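Acyl-coenzyme A oxidase (Caenorhabditis elegans, PDB 5K3H) catalyses the FAD-dependent desaturation of acyl-CoA chains to (2E)-enoyl-CoA with release of hydrogen peroxide, the first step of peroxisomal beta-oxidation. Local coordinates at residues N5-E10 / G630-H635. Numbering follows the deposited sequence.
Sequences NKTIQE and GRRDGH
R632 reaches across to the N-terminal loop and lays one face of its guanidinium against the side-chain amide of Q9. The two flat groups are stacked, their planes 9° apart, although the side chains themselves cross at about a right angle. Q9 NE2 lies over one face of the guanidinium, displaced toward its rim, 3.4 Å from R632 NE; both are donors, so the pair is a stacking contact and not a hydrogen bond. Beyond CG the Q9 chain is extended, which carries its amide across the guanidinium. Nearer the R632 backbone, the methyl CG2 of T7 packs 3.6 Å from R632 CG, the two side chains running past each other in opposite directions. R632 CG is anti to the backbone N (chi1 -168°), and bends at chi2 and chi3 then swing the guanidinium round, leaving R632 NH1 2.8 Å from T7 O. The charge of R632 is met by D12, which forms a salt bridge with NH2 and also accepts from the backbone N of Q9. A leucine in place of R632 would probably leave D12 without its cationic mate and the Q9 amide without a flat surface to lie on.

Each loop is braced internally. N5 OD1 closes an Asx turn onto T7 N (2.8 Å), while R632 occupies a type I turn from R631 to G634, where R631 grips the D633 carboxylate side-on through NE and NH2. The contact is at the surface, away from the FAD, ATP and acyl-CoA sites, and joins the loop before helix 14-21 to the one linking helices 622-625 and 636-645; R20 of helix 14-21 touches T7 and donates to R632 O.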
ATOM      1  N   ASN B   5      -0.402  30.314  14.770  1.00 19.30           N
ATOM      2  CA  ASN B   5       0.155  28.960  14.743  1.00 19.38           C
ATOM      3  C   ASN B   5       1.191  28.830  15.862  1.00 19.57           C
ATOM      4  O   ASN B   5       2.183  29.570  15.896  1.00 19.54           O
ATOM      5  CB  ASN B   5       0.741  28.632  13.361  1.00 18.87           C
ATOM      6  CG  ASN B   5       1.339  27.221  13.285  1.00 18.58           C
ATOM      7  OD1 ASN B   5       2.261  26.884  14.036  1.00 18.41           O
ATOM      8  ND2 ASN B   5       0.809  26.387  12.378  1.00 18.06           N
ATOM      9  N   LYS B   6       0.922  27.942  16.815  1.00 20.40           N
ATOM     10  CA  LYS B   6       1.738  27.814  18.018  1.00 20.67           C
ATOM     11  C   LYS B   6       2.928  26.892  17.835  1.00 20.51           C
ATOM     12  O   LYS B   6       3.644  26.640  18.813  1.00 20.54           O
ATOM     13  CB  LYS B   6       0.886  27.312  19.196  1.00 21.23           C
ATOM     14  CG  LYS B   6      -0.233  28.256  19.561  1.00 22.08           C
ATOM     15  CD  LYS B   6       0.346  29.600  19.915  1.00 22.40           C
ATOM     16  CE  LYS B   6      -0.698  30.512  20.483  1.00 22.90           C
ATOM     17  NZ  LYS B   6      -1.636  30.987  19.432  1.00 22.74           N
ATOM     18  N   THR B   7       3.123  26.335  16.634  1.00 18.82           N
ATOM     19  CA  THR B   7       4.248  25.440  16.390  1.00 18.85           C
ATOM     20  C   THR B   7       5.485  26.159  15.835  1.00 19.79           C
ATOM     21  O   THR B   7       6.597  25.621  15.942  1.00 20.02           O
ATOM     22  CB  THR B   7       3.777  24.317  15.463  1.00 18.94           C
ATOM     23  OG1 THR B   7       2.655  23.673  16.074  1.00 18.42           O
ATOM     24  CG2 THR B   7       4.856  23.294  15.222  1.00 18.42           C
ATOM     25  N   ILE B   8       5.332  27.393  15.331  1.00 20.07           N
ATOM     26  CA  ILE B   8       6.467  28.148  14.811  1.00 20.65           C
ATOM     27  C   ILE B   8       7.503  28.337  15.914  1.00 22.03           C
ATOM     28  O   ILE B   8       7.161  28.653  17.059  1.00 23.03           O
ATOM     29  CB  ILE B   8       5.987  29.515  14.285  1.00 20.61           C
ATOM     30  CG1 ILE B   8       4.969  29.354  13.148  1.00 20.26           C
ATOM     31  CG2 ILE B   8       7.171  30.409  13.835  1.00 19.53           C
ATOM     32  CD1 ILE B   8       4.217  30.645  12.848  1.00 19.92           C
ATOM     33  N   GLN B   9       8.780  28.155  15.577  1.00 21.16           N
ATOM     34  CA  GLN B   9       9.872  28.517  16.472  1.00 21.21           C
ATOM     35  C   GLN B   9      10.908  29.327  15.700  1.00 20.80           C
ATOM     36  O   GLN B   9      11.016  29.199  14.477  1.00 20.29           O
ATOM     37  CB  GLN B   9      10.541  27.279  17.093  1.00 22.71           C
ATOM     38  CG  GLN B   9       9.692  26.547  18.117  1.00 23.38           C
ATOM     39  CD  GLN B   9      10.422  25.375  18.736  1.00 24.88           C
ATOM     40  OE1 GLN B   9      11.643  25.411  18.914  1.00 27.03           O
ATOM     41  NE2 GLN B   9       9.683  24.313  19.046  1.00 26.96           N
ATOM     42  N   GLU B  10      11.652  30.194  16.400  1.00 21.48           N
ATOM     43  CA  GLU B  10      12.759  30.881  15.741  1.00 21.99           C
ATOM     44  C   GLU B  10      13.736  29.881  15.137  1.00 20.71           C
ATOM     45  O   GLU B  10      14.103  28.890  15.769  1.00 21.39           O
ATOM     46  CB  GLU B  10      13.496  31.789  16.710  1.00 23.46           C
ATOM     47  CG  GLU B  10      12.983  33.209  16.720  1.00 26.14           C
ATOM     48  CD  GLU B  10      13.628  34.093  15.663  1.00 27.02           C
ATOM     49  OE1 GLU B  10      14.791  33.847  15.256  1.00 26.71           O
ATOM     50  OE2 GLU B  10      12.972  35.078  15.260  1.00 28.44           O
ATOM     51  N   GLY B 630       9.258  14.740   8.040  1.00 17.61           N
ATOM     52  CA  GLY B 630       8.222  15.520   8.685  1.00 17.70           C
ATOM     53  C   GLY B 630       8.667  16.233   9.944  1.00 17.46           C
ATOM     54  O   GLY B 630       7.833  16.571  10.785  1.00 17.35           O
ATOM     55  N   ARG B 631       9.971  16.491  10.072  1.00 18.93           N
ATOM     56  CA  ARG B 631      10.502  17.254  11.200  1.00 19.27           C
ATOM     57  C   ARG B 631       9.717  18.528  11.445  1.00 19.21           C
ATOM     58  O   ARG B 631       9.402  19.265  10.504  1.00 19.94           O
ATOM     59  CB  ARG B 631      11.953  17.633  10.939  1.00 19.60           C
ATOM     60  CG  ARG B 631      12.934  16.550  11.239  1.00 20.06           C
ATOM     61  CD  ARG B 631      14.337  17.008  10.900  1.00 20.37           C
ATOM     62  NE  ARG B 631      14.743  18.101  11.777  1.00 20.36           N
ATOM     63  CZ  ARG B 631      15.289  17.912  12.978  1.00 20.65           C
ATOM     64  NH1 ARG B 631      15.464  16.675  13.425  1.00 20.83           N
ATOM     65  NH2 ARG B 631      15.646  18.956  13.733  1.00 20.57           N
ATOM     66  N   ARG B 632       9.466  18.813  12.732  1.00 19.01           N
ATOM     67  CA  ARG B 632       8.743  20.027  13.122  1.00 18.96           C
ATOM     68  C   ARG B 632       9.370  21.290  12.536  1.00 19.43           C
ATOM     69  O   ARG B 632       8.652  22.185  12.058  1.00 20.68           O
ATOM     70  CB  ARG B 632       8.705  20.146  14.647  1.00 18.48           C
ATOM     71  CG  ARG B 632       7.732  21.204  15.157  1.00 18.47           C
ATOM     72  CD  ARG B 632       8.213  21.855  16.448  1.00 18.32           C
ATOM     73  NE  ARG B 632       9.573  22.344  16.264  1.00 18.09           N
ATOM     74  CZ  ARG B 632       9.873  23.475  15.635  1.00 18.45           C
ATOM     75  NH1 ARG B 632       8.895  24.228  15.144  1.00 18.28           N
ATOM     76  NH2 ARG B 632      11.141  23.856  15.485  1.00 18.44           N
ATOM     77  N   ASP B 633      10.711  21.376  12.527  1.00 21.56           N
ATOM     78  CA  ASP B 633      11.369  22.618  12.107  1.00 21.43           C
ATOM     79  C   ASP B 633      11.582  22.756  10.597  1.00 21.40           C
ATOM     80  O   ASP B 633      11.964  23.845  10.151  1.00 20.95           O
ATOM     81  CB  ASP B 633      12.710  22.796  12.822  1.00 21.34           C
ATOM     82  CG  ASP B 633      13.693  21.681  12.531  1.00 21.69           C
ATOM     83  OD1 ASP B 633      13.486  20.862  11.595  1.00 21.91           O
ATOM     84  OD2 ASP B 633      14.727  21.652  13.238  1.00 22.04           O
ATOM     85  N   GLY B 634      11.364  21.708   9.806  1.00 18.95           N
ATOM     86  CA  GLY B 634      11.513  21.806   8.370  1.00 19.02           C
ATOM     87  C   GLY B 634      12.930  21.737   7.843  1.00 19.49           C
ATOM     88  O   GLY B 634      13.148  21.987   6.647  1.00 18.68           O
ATOM     89  N   HIS B 635      13.907  21.414   8.690  1.00 19.97           N
ATOM     90  CA  HIS B 635      15.291  21.262   8.242  1.00 20.36           C
ATOM     91  C   HIS B 635      15.506  19.811   7.815  1.00 20.79           C
ATOM     92  O   HIS B 635      16.144  19.005   8.501  1.00 21.05           O
ATOM     93  CB  HIS B 635      16.263  21.676   9.339  1.00 20.46           C
ATOM     94  CG  HIS B 635      16.159  23.124   9.714  1.00 20.59           C
ATOM     95  ND1 HIS B 635      16.175  24.137   8.781  1.00 21.10           N
ATOM     96  CD2 HIS B 635      16.054  23.724  10.921  1.00 20.89           C
ATOM     97  CE1 HIS B 635      16.063  25.298   9.396  1.00 21.41           C
ATOM     98  NE2 HIS B 635      15.991  25.076  10.695  1.00 21.55           N
TER